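Local coordinates for protein aldehyde dehydrogenase (Trypanosoma brucei, PDB 5MYP) that probably oxidises aldehydes to carboxylic acids with NAD+ as a glycosomal member of the aldehyde dehydrogenase family, at residues 256-267 with 365-376; 391-399 with 412-423. All coordinates share one frame; numbering follows the deposited sequence.

Contact 1 (256-267 with 365-376); sequences GQTCIAPDYVVV and EIFGPILPVLTY
Val265, Val266 and Val267 pair in parallel with Val373, Leu374 and Thr375, two neighbouring strands in the mixed sheet of the aldehyde dehydrogenase catalytic domain; the loops leading into both strands meet beside Cys259, the predicted catalytic cysteine. Val265 N gives its hydrogen to Pro372 O, and Val265 O takes one from Leu374 N, at 2.9 Å and 2.8 Å respectively. On one face of the sheet Val265 CG2 packs on Leu371 CD2, and Val267 CG1 lies 3.7 Å from Val373 CG1. On the other, Val266 CG1 meets CB of Tyr376 at 3.9 Å, the two side chains crossing at about a right angle.

In the loops, the Phe367 ring lies under the backbone of Gln257 and Thr258, with Thr258 N 3.6 Å above the ring plane and toward its rim. Gln257 CB touches CE2 of the ring at 3.6 Å, while its amide goes on to Arg315 and Val317. Cys259 N approaches the same ring obliquely, 3.6 Å from Phe367 CE1.

Asp263 ties the loops together. With CG anti to the backbone N (chi1 -176°), its carboxylate reaches the 365-376 segment through OD2, while OD1 forms a salt bridge with Lys227 outside both segments. OD2 accepts from a water that in turn accepts from Phe367 N. Through its syn lone pair, Asp263 OD2 also takes an almost straight bond (172°) from Ile366 N at 2.9 Å.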
loop_
_atom_site.group_PDB
_atom_site.type_symbol
_atom_site.label_atom_id
_atom_site.label_comp_id
_atom_site.label_asym_id
_atom_site.label_seq_id
_atom_site.Cartn_x
_atom_site.Cartn_y
_atom_site.Cartn_z
ATOM N N GLY A 256 -12.138 -27.749 3.418
ATOM C CA GLY A 256 -11.160 -27.013 4.229
ATOM C C GLY A 256 -10.209 -26.091 3.485
ATOM O O GLY A 256 -9.433 -25.374 4.117
ATOM N N GLN A 257 -10.286 -26.078 2.154
ATOM C CA GLN A 257 -9.308 -25.390 1.308
ATOM C C GLN A 257 -9.761 -23.955 1.056
ATOM O O GLN A 257 -10.134 -23.580 -0.057
ATOM C CB GLN A 257 -9.097 -26.173 0.004
ATOM C CG GLN A 257 -8.486 -27.552 0.243
ATOM C CD GLN A 257 -8.648 -28.513 -0.917
ATOM O OE1 GLN A 257 -7.666 -29.021 -1.453
ATOM N NE2 GLN A 257 -9.889 -28.781 -1.299
ATOM N N THR A 258 -9.722 -23.171 2.129
ATOM C CA THR A 258 -10.126 -21.770 2.136
ATOM C C THR A 258 -9.107 -21.018 2.994
ATOM O O THR A 258 -8.740 -21.492 4.077
ATOM C CB THR A 258 -11.541 -21.597 2.741
ATOM O OG1 THR A 258 -12.450 -22.528 2.134
ATOM C CG2 THR A 258 -12.072 -20.181 2.551
ATOM N N CYS A 259 -8.670 -19.854 2.513
ATOM C CA CYS A 259 -7.679 -19.027 3.215
ATOM C C CYS A 259 -8.152 -18.487 4.564
ATOM O O CYS A 259 -7.329 -18.098 5.396
ATOM C CB CYS A 259 -7.243 -17.870 2.324
ATOM S SG CYS A 259 -6.113 -18.391 1.016
ATOM N N ILE A 260 -9.471 -18.470 4.769
ATOM C CA ILE A 260 -10.095 -18.033 6.027
ATOM C C ILE A 260 -10.857 -19.182 6.716
ATOM O O ILE A 260 -11.705 -18.949 7.578
ATOM C CB ILE A 260 -11.019 -16.806 5.791
ATOM C CG1 ILE A 260 -12.066 -17.077 4.695
ATOM C CG2 ILE A 260 -10.182 -15.580 5.427
ATOM C CD1 ILE A 260 -13.089 -15.978 4.527
ATOM N N ALA A 261 -10.542 -20.426 6.357
ATOM C CA ALA A 261 -11.139 -21.585 7.025
ATOM C C ALA A 261 -10.658 -21.621 8.473
ATOM O O ALA A 261 -9.558 -21.161 8.762
ATOM C CB ALA A 261 -10.757 -22.879 6.326
ATOM N N PRO A 262 -11.487 -22.156 9.390
ATOM C CA PRO A 262 -10.973 -22.401 10.736
ATOM C C PRO A 262 -9.847 -23.431 10.659
ATOM O O PRO A 262 -10.071 -24.563 10.240
ATOM C CB PRO A 262 -12.199 -22.922 11.502
ATOM C CG PRO A 262 -13.151 -23.397 10.467
ATOM C CD PRO A 262 -12.889 -22.590 9.234
ATOM N N ASP A 263 -8.633 -23.012 11.001
ATOM C CA ASP A 263 -7.457 -23.861 10.855
ATOM C C ASP A 263 -7.332 -24.764 12.072
ATOM O O ASP A 263 -7.170 -25.971 11.922
ATOM C CB ASP A 263 -6.194 -23.019 10.664
ATOM C CG ASP A 263 -4.962 -23.866 10.401
ATOM O OD1 ASP A 263 -4.370 -24.371 11.379
ATOM O OD2 ASP A 263 -4.578 -24.020 9.224
ATOM N N TYR A 264 -7.388 -24.162 13.262
ATOM C CA TYR A 264 -7.377 -24.895 14.530
ATOM C C TYR A 264 -8.231 -24.189 15.578
ATOM O O TYR A 264 -8.591 -23.022 15.410
ATOM C CB TYR A 264 -5.947 -25.068 15.050
ATOM C CG TYR A 264 -5.236 -23.784 15.440
ATOM C CD1 TYR A 264 -4.589 -23.006 14.484
ATOM C CD2 TYR A 264 -5.192 -23.357 16.769
ATOM C CE1 TYR A 264 -3.925 -21.836 14.833
ATOM C CE2 TYR A 264 -4.527 -22.188 17.127
ATOM C CZ TYR A 264 -3.892 -21.434 16.156
ATOM O OH TYR A 264 -3.235 -20.273 16.499
ATOM N N VAL A 265 -8.537 -24.911 16.654
ATOM C CA VAL A 265 -9.362 -24.407 17.755
ATOM C C VAL A 265 -8.531 -24.328 19.041
ATOM O O VAL A 265 -7.732 -25.223 19.327
ATOM C CB VAL A 265 -10.596 -25.313 17.994
ATOM C CG1 VAL A 265 -11.417 -24.828 19.184
ATOM C CG2 VAL A 265 -11.472 -25.379 16.747
ATOM N N VAL A 266 -8.718 -23.241 19.792
ATOM C CA VAL A 266 -8.201 -23.109 21.153
ATOM C C VAL A 266 -9.425 -22.969 22.054
ATOM O O VAL A 266 -10.079 -21.922 22.065
ATOM C CB VAL A 266 -7.260 -21.894 21.318
ATOM C CG1 VAL A 266 -6.597 -21.917 22.693
ATOM C CG2 VAL A 266 -6.205 -21.878 20.218
ATOM N N VAL A 267 -9.740 -24.033 22.793
ATOM C CA VAL A 267 -10.977 -24.103 23.584
ATOM C C VAL A 267 -10.654 -24.075 25.080
ATOM O O VAL A 267 -9.647 -24.635 25.510
ATOM C CB VAL A 267 -11.846 -25.337 23.208
ATOM C CG1 VAL A 267 -11.100 -26.652 23.401
ATOM C CG2 VAL A 267 -13.164 -25.342 23.978
ATOM N N GLU A 365 -0.018 -23.884 7.656
ATOM C CA GLU A 365 -1.418 -23.722 7.257
ATOM C C GLU A 365 -1.927 -25.073 6.772
ATOM O O GLU A 365 -1.353 -25.657 5.855
ATOM C CB GLU A 365 -1.558 -22.683 6.139
ATOM C CG GLU A 365 -2.975 -22.508 5.593
ATOM C CD GLU A 365 -3.065 -21.495 4.458
ATOM O OE1 GLU A 365 -2.088 -21.357 3.691
ATOM O OE2 GLU A 365 -4.116 -20.826 4.331
ATOM N N ILE A 366 -2.999 -25.562 7.383
ATOM C CA ILE A 366 -3.508 -26.896 7.076
ATOM C C ILE A 366 -4.127 -26.917 5.675
ATOM O O ILE A 366 -3.750 -27.747 4.834
ATOM C CB ILE A 366 -4.488 -27.381 8.168
ATOM C CG1 ILE A 366 -3.723 -27.540 9.491
ATOM C CG2 ILE A 366 -5.152 -28.695 7.763
ATOM C CD1 ILE A 366 -4.558 -27.953 10.677
ATOM N N PHE A 367 -5.054 -25.990 5.429
ATOM C CA PHE A 367 -5.716 -25.851 4.129
ATOM C C PHE A 367 -6.364 -27.176 3.716
ATOM O O PHE A 367 -6.174 -27.678 2.607
ATOM C CB PHE A 367 -4.722 -25.336 3.078
ATOM C CG PHE A 367 -5.343 -24.444 2.047
ATOM C CD1 PHE A 367 -5.699 -23.145 2.375
ATOM C CD2 PHE A 367 -5.569 -24.893 0.751
ATOM C CE1 PHE A 367 -6.280 -22.309 1.432
ATOM C CE2 PHE A 367 -6.141 -24.053 -0.195
ATOM C CZ PHE A 367 -6.498 -22.765 0.146
ATOM N N GLY A 368 -7.122 -27.740 4.647
ATOM C CA GLY A 368 -7.726 -29.047 4.457
ATOM C C GLY A 368 -8.641 -29.438 5.603
ATOM O O GLY A 368 -8.844 -28.654 6.528
ATOM N N PRO A 369 -9.198 -30.659 5.555
ATOM C CA PRO A 369 -10.194 -31.080 6.548
ATOM C C PRO A 369 -9.700 -31.436 7.972
ATOM O O PRO A 369 -10.496 -31.950 8.757
ATOM C CB PRO A 369 -10.834 -32.317 5.887
ATOM C CG PRO A 369 -10.501 -32.200 4.441
ATOM C CD PRO A 369 -9.133 -31.613 4.435
ATOM N N ILE A 370 -8.441 -31.157 8.316
ATOM C CA ILE A 370 -7.914 -31.475 9.649
ATOM C C ILE A 370 -8.108 -30.277 10.582
ATOM O O ILE A 370 -7.693 -29.165 10.255
ATOM C CB ILE A 370 -6.414 -31.855 9.606
ATOM C CG1 ILE A 370 -6.134 -32.916 8.524
ATOM C CG2 ILE A 370 -5.928 -32.315 10.978
ATOM C CD1 ILE A 370 -7.001 -34.157 8.593
ATOM N N LEU A 371 -8.730 -30.520 11.740
ATOM C CA LEU A 371 -8.981 -29.490 12.746
ATOM C C LEU A 371 -8.361 -29.882 14.097
ATOM O O LEU A 371 -8.977 -30.615 14.881
ATOM C CB LEU A 371 -10.489 -29.252 12.905
ATOM C CG LEU A 371 -10.921 -28.034 13.730
ATOM C CD1 LEU A 371 -10.634 -26.732 12.992
ATOM C CD2 LEU A 371 -12.406 -28.115 14.070
ATOM N N PRO A 372 -7.130 -29.408 14.371
ATOM C CA PRO A 372 -6.550 -29.547 15.707
ATOM C C PRO A 372 -7.343 -28.792 16.767
ATOM O O PRO A 372 -7.820 -27.683 16.508
ATOM C CB PRO A 372 -5.159 -28.922 15.550
ATOM C CG PRO A 372 -4.842 -29.075 14.109
ATOM C CD PRO A 372 -6.153 -28.854 13.418
ATOM N N VAL A 373 -7.479 -29.402 17.942
ATOM C CA VAL A 373 -8.140 -28.792 19.087
ATOM C C VAL A 373 -7.127 -28.712 20.228
ATOM O O VAL A 373 -6.667 -29.740 20.738
ATOM C CB VAL A 373 -9.383 -29.602 19.516
ATOM C CG1 VAL A 373 -10.004 -29.036 20.789
ATOM C CG2 VAL A 373 -10.413 -29.627 18.392
ATOM N N LEU A 374 -6.776 -27.483 20.603
ATOM C CA LEU A 374 -5.886 -27.205 21.728
ATOM C C LEU A 374 -6.712 -26.612 22.862
ATOM O O LEU A 374 -7.798 -26.089 22.626
ATOM C CB LEU A 374 -4.783 -26.224 21.314
ATOM C CG LEU A 374 -3.675 -26.756 20.396
ATOM C CD1 LEU A 374 -4.172 -27.009 18.976
ATOM C CD2 LEU A 374 -2.502 -25.788 20.383
ATOM N N THR A 375 -6.203 -26.706 24.090
ATOM C CA THR A 375 -6.895 -26.140 25.250
ATOM C C THR A 375 -6.125 -24.975 25.851
ATOM O O THR A 375 -4.919 -24.846 25.646
ATOM C CB THR A 375 -7.176 -27.195 26.344
ATOM O OG1 THR A 375 -5.947 -27.779 26.792
ATOM C CG2 THR A 375 -8.093 -28.281 25.812
ATOM N N TYR A 376 -6.852 -24.120 26.567
ATOM C CA TYR A 376 -6.272 -23.030 27.343
ATOM C C TYR A 376 -6.926 -22.977 28.728
ATOM O O TYR A 376 -8.054 -23.442 28.903
ATOM C CB TYR A 376 -6.448 -21.689 26.605
ATOM C CG TYR A 376 -7.796 -21.011 26.791
ATOM C CD1 TYR A 376 -8.036 -20.184 27.890
ATOM C CD2 TYR A 376 -8.823 -21.176 25.859
ATOM C CE1 TYR A 376 -9.263 -19.562 28.071
ATOM C CE2 TYR A 376 -10.050 -20.548 26.025
ATOM C CZ TYR A 376 -10.263 -19.743 27.132
ATOM O OH TYR A 376 -11.471 -19.116 27.309
HETATM O O HOH W 1 -8.292 -25.683 6.666
HETATM O O HOH W 2 -6.405 -21.530 5.675
HETATM O O HOH W 3 -6.146 -23.873 7.025
#

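Contact 2 (391-399 with 412-423); sequences KPLALYVFS and TSSGAVVVNDVV
Tyr396 and Val418 sit side by side on neighbouring parallel strands, the two strands of a beta-alpha-beta unit in the aldehyde dehydrogenase catalytic domain, and the tyrosine runs on toward the loop after Val419. At its root, Tyr396 CB is 3.9 Å from Asp421 O. CG is anti to the carbonyl carbon (chi1 -56°), which carries the ring across to the 412-423 segment. There CG and CD2 both meet Val422 CG1 at 3.6 Å, a CH-pi contact over one face of the ring. On the other branch CD1 faces Val418 CB, which lies at the ring edge in its plane, and CE1 reaches Val422 CA. CZ comes to 3.5 Å from Val423 N, and at the tip OH accepts a weak hydrogen bond from that same nitrogen. The hydroxyl's stronger partner is probably Ile260 O.

Farther along, Asn420 closes the strand ends with its side-chain amide: OD1 accepts from Ser399 N at 2.9 Å, in the carbonyl plane, while ND2 donates to Ser399 O. The Phe398 ring covers the asparagine backbone, CE2 lying 3.4 Å from Asn420 C. At the opposite end a water links Lys391 NZ to Ser413 OG; Lys391 NZ also bonds to Leu118 O of the second subunit, and Ser413 OG to Glu116 of that subunit.

Strand 395-398 lies between strands 229-232 and 417-419. Helix 402-411 makes the crossover and packs on Val397 and Val419, helix 240-252 meets Phe398, and strand 417-419 continues the sheet into a strand of the second subunit.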
loop_
_atom_site.group_PDB
_atom_site.type_symbol
_atom_site.label_atom_id
_atom_site.label_comp_id
_atom_site.label_asym_id
_atom_site.label_seq_id
_atom_site.Cartn_x
_atom_site.Cartn_y
_atom_site.Cartn_z
ATOM N N LYS A 391 0.786 -13.859 11.458
ATOM C CA LYS A 391 -0.483 -13.143 11.532
ATOM C C LYS A 391 -1.431 -13.757 10.499
ATOM O O LYS A 391 -1.124 -13.733 9.308
ATOM C CB LYS A 391 -0.285 -11.652 11.256
ATOM C CG LYS A 391 0.571 -10.935 12.286
ATOM C CD LYS A 391 0.783 -9.481 11.913
ATOM C CE LYS A 391 1.632 -8.749 12.941
ATOM N NZ LYS A 391 1.899 -7.351 12.503
ATOM N N PRO A 392 -2.552 -14.349 10.950
ATOM C CA PRO A 392 -3.446 -15.034 10.023
ATOM C C PRO A 392 -4.419 -14.077 9.356
ATOM O O PRO A 392 -4.627 -12.962 9.837
ATOM C CB PRO A 392 -4.199 -15.999 10.935
ATOM C CG PRO A 392 -4.304 -15.260 12.224
ATOM C CD PRO A 392 -3.077 -14.397 12.328
ATOM N N LEU A 393 -5.024 -14.530 8.264
ATOM C CA LEU A 393 -5.994 -13.725 7.527
ATOM C C LEU A 393 -7.269 -13.474 8.338
ATOM O O LEU A 393 -7.881 -12.413 8.221
ATOM C CB LEU A 393 -6.340 -14.401 6.198
ATOM C CG LEU A 393 -7.159 -13.606 5.180
ATOM C CD1 LEU A 393 -6.508 -12.267 4.861
ATOM C CD2 LEU A 393 -7.341 -14.421 3.910
ATOM N N ALA A 394 -7.668 -14.446 9.154
ATOM C CA ALA A 394 -8.843 -14.311 10.013
ATOM C C ALA A 394 -8.544 -14.815 11.419
ATOM O O ALA A 394 -7.661 -15.642 11.619
ATOM C CB ALA A 394 -10.019 -15.067 9.414
ATOM N N LEU A 395 -9.270 -14.276 12.390
ATOM C CA LEU A 395 -9.249 -14.759 13.765
ATOM C C LEU A 395 -10.692 -14.802 14.241
ATOM O O LEU A 395 -11.437 -13.840 14.057
ATOM C CB LEU A 395 -8.408 -13.837 14.650
ATOM C CG LEU A 395 -8.294 -14.189 16.143
ATOM C CD1 LEU A 395 -6.926 -13.813 16.693
ATOM C CD2 LEU A 395 -9.388 -13.535 16.974
ATOM N N TYR A 396 -11.076 -15.911 14.861
ATOM C CA TYR A 396 -12.456 -16.142 15.261
ATOM C C TYR A 396 -12.536 -16.338 16.770
ATOM O O TYR A 396 -11.722 -17.060 17.342
ATOM C CB TYR A 396 -13.002 -17.366 14.527
ATOM C CG TYR A 396 -12.901 -17.261 13.019
ATOM C CD1 TYR A 396 -13.473 -16.187 12.347
ATOM C CD2 TYR A 396 -12.245 -18.237 12.262
ATOM C CE1 TYR A 396 -13.389 -16.073 10.967
ATOM C CE2 TYR A 396 -12.162 -18.137 10.881
ATOM C CZ TYR A 396 -12.738 -17.051 10.239
ATOM O OH TYR A 396 -12.685 -16.941 8.868
ATOM N N VAL A 397 -13.507 -15.683 17.408
ATOM C CA VAL A 397 -13.710 -15.780 18.856
ATOM C C VAL A 397 -15.177 -16.086 19.134
ATOM O O VAL A 397 -16.051 -15.314 18.748
ATOM C CB VAL A 397 -13.328 -14.469 19.586
ATOM C CG1 VAL A 397 -13.478 -14.628 21.101
ATOM C CG2 VAL A 397 -11.910 -14.051 19.219
ATOM N N PHE A 398 -15.440 -17.214 19.788
ATOM C CA PHE A 398 -16.784 -17.553 20.246
ATOM C C PHE A 398 -16.868 -17.267 21.739
ATOM O O PHE A 398 -16.159 -17.889 22.533
ATOM C CB PHE A 398 -17.122 -19.012 19.937
ATOM C CG PHE A 398 -17.393 -19.267 18.483
ATOM C CD1 PHE A 398 -16.345 -19.491 17.598
ATOM C CD2 PHE A 398 -18.695 -19.282 17.993
ATOM C CE1 PHE A 398 -16.590 -19.724 16.251
ATOM C CE2 PHE A 398 -18.947 -19.513 16.648
ATOM C CZ PHE A 398 -17.891 -19.737 15.774
ATOM N N SER A 399 -17.714 -16.303 22.107
ATOM C CA SER A 399 -17.853 -15.854 23.493
ATOM C C SER A 399 -19.085 -14.957 23.663
ATOM O O SER A 399 -19.486 -14.254 22.730
ATOM C CB SER A 399 -16.592 -15.098 23.939
ATOM O OG SER A 399 -16.745 -14.521 25.227
ATOM N N THR A 412 -4.088 -9.469 19.887
ATOM C CA THR A 412 -3.748 -10.253 18.694
ATOM C C THR A 412 -3.788 -9.388 17.439
ATOM O O THR A 412 -4.406 -8.320 17.428
ATOM C CB THR A 412 -4.725 -11.425 18.492
ATOM O OG1 THR A 412 -6.066 -10.927 18.372
ATOM C CG2 THR A 412 -4.642 -12.408 19.652
ATOM N N SER A 413 -3.132 -9.870 16.385
ATOM C CA SER A 413 -3.178 -9.239 15.068
ATOM C C SER A 413 -3.591 -10.259 14.008
ATOM O O SER A 413 -3.085 -11.381 13.981
ATOM C CB SER A 413 -1.830 -8.622 14.716
ATOM O OG SER A 413 -1.886 -8.012 13.442
ATOM N N SER A 414 -4.520 -9.855 13.148
ATOM C CA SER A 414 -5.038 -10.713 12.089
ATOM C C SER A 414 -5.636 -9.841 11.001
ATOM O O SER A 414 -5.876 -8.662 11.227
ATOM C CB SER A 414 -6.102 -11.659 12.638
ATOM O OG SER A 414 -7.154 -10.932 13.255
ATOM N N GLY A 415 -5.871 -10.421 9.828
ATOM C CA GLY A 415 -6.508 -9.703 8.725
ATOM C C GLY A 415 -7.925 -9.248 9.050
ATOM O O GLY A 415 -8.378 -8.231 8.542
ATOM N N ALA A 416 -8.620 -10.016 9.886
ATOM C CA ALA A 416 -9.937 -9.643 10.394
ATOM C C ALA A 416 -10.254 -10.419 11.667
ATOM O O ALA A 416 -9.587 -11.407 11.981
ATOM C CB ALA A 416 -11.005 -9.916 9.344
ATOM N N VAL A 417 -11.267 -9.949 12.392
ATOM C CA VAL A 417 -11.839 -10.667 13.529
ATOM C C VAL A 417 -13.339 -10.817 13.300
ATOM O O VAL A 417 -14.011 -9.842 12.951
ATOM C CB VAL A 417 -11.605 -9.925 14.864
ATOM C CG1 VAL A 417 -12.264 -10.662 16.033
ATOM C CG2 VAL A 417 -10.117 -9.743 15.109
ATOM N N VAL A 418 -13.849 -12.037 13.477
ATOM C CA VAL A 418 -15.287 -12.274 13.549
ATOM C C VAL A 418 -15.596 -12.859 14.923
ATOM O O VAL A 418 -14.921 -13.795 15.362
ATOM C CB VAL A 418 -15.809 -13.224 12.447
ATOM C CG1 VAL A 418 -17.337 -13.245 12.439
ATOM C CG2 VAL A 418 -15.283 -12.810 11.082
ATOM N N VAL A 419 -16.597 -12.297 15.602
ATOM C CA VAL A 419 -17.053 -12.821 16.889
ATOM C C VAL A 419 -18.313 -13.662 16.664
ATOM O O VAL A 419 -19.282 -13.194 16.051
ATOM C CB VAL A 419 -17.312 -11.700 17.923
ATOM C CG1 VAL A 419 -17.815 -12.274 19.247
ATOM C CG2 VAL A 419 -16.046 -10.878 18.139
ATOM N N ASN A 420 -18.264 -14.905 17.144
ATOM C CA ASN A 420 -19.374 -15.874 17.086
ATOM C C ASN A 420 -19.741 -16.382 15.691
ATOM O O ASN A 420 -20.854 -16.854 15.474
ATOM C CB ASN A 420 -20.618 -15.354 17.835
ATOM C CG ASN A 420 -20.352 -15.109 19.306
ATOM O OD1 ASN A 420 -19.584 -15.832 19.936
ATOM N ND2 ASN A 420 -20.995 -14.096 19.866
ATOM N N ASP A 421 -18.799 -16.326 14.753
ATOM C CA ASP A 421 -18.975 -16.962 13.446
ATOM C C ASP A 421 -17.624 -17.105 12.753
ATOM O O ASP A 421 -16.605 -16.637 13.266
ATOM C CB ASP A 421 -19.953 -16.152 12.568
ATOM C CG ASP A 421 -20.866 -17.037 11.721
ATOM O OD1 ASP A 421 -20.418 -18.103 11.242
ATOM O OD2 ASP A 421 -22.042 -16.666 11.526
ATOM N N VAL A 422 -17.629 -17.767 11.600
ATOM C CA VAL A 422 -16.434 -17.934 10.766
ATOM C C VAL A 422 -16.778 -17.630 9.304
ATOM O O VAL A 422 -17.933 -17.777 8.901
ATOM C CB VAL A 422 -15.835 -19.358 10.894
ATOM C CG1 VAL A 422 -15.519 -19.685 12.351
ATOM C CG2 VAL A 422 -16.762 -20.421 10.307
ATOM N N VAL A 423 -15.794 -17.151 8.539
ATOM C CA VAL A 423 -15.855 -17.046 7.063
ATOM C C VAL A 423 -16.784 -15.945 6.506
ATOM O O VAL A 423 -16.420 -15.271 5.541
ATOM C CB VAL A 423 -16.151 -18.422 6.396
ATOM C CG1 VAL A 423 -16.195 -18.317 4.876
ATOM C CG2 VAL A 423 -15.105 -19.447 6.818
HETATM O O HOH W 4 -0.388 -5.610 12.728
#

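Contacts 1 and 2 belong to one sheet, their centres about 12 Å apart, with strand 229-232 between them, paired to 264-268 on one side and to 395-398 on the other. They touch through the loop that carries Cys259: Ile260 O lies 2.6 Å from Tyr396 OH, probably a hydrogen bond, and Ile260 CG2 packs 3.4 Å from Leu393 CD2. The same Leu393 CD2 lies 3.8 Å from Cys259 CB, so contact 2 places a leucine beside the predicted catalytic cysteine. Glu223, the other predicted catalytic residue, is about 7 Å from Cys259 and about 4 Å from Leu393 between side chains.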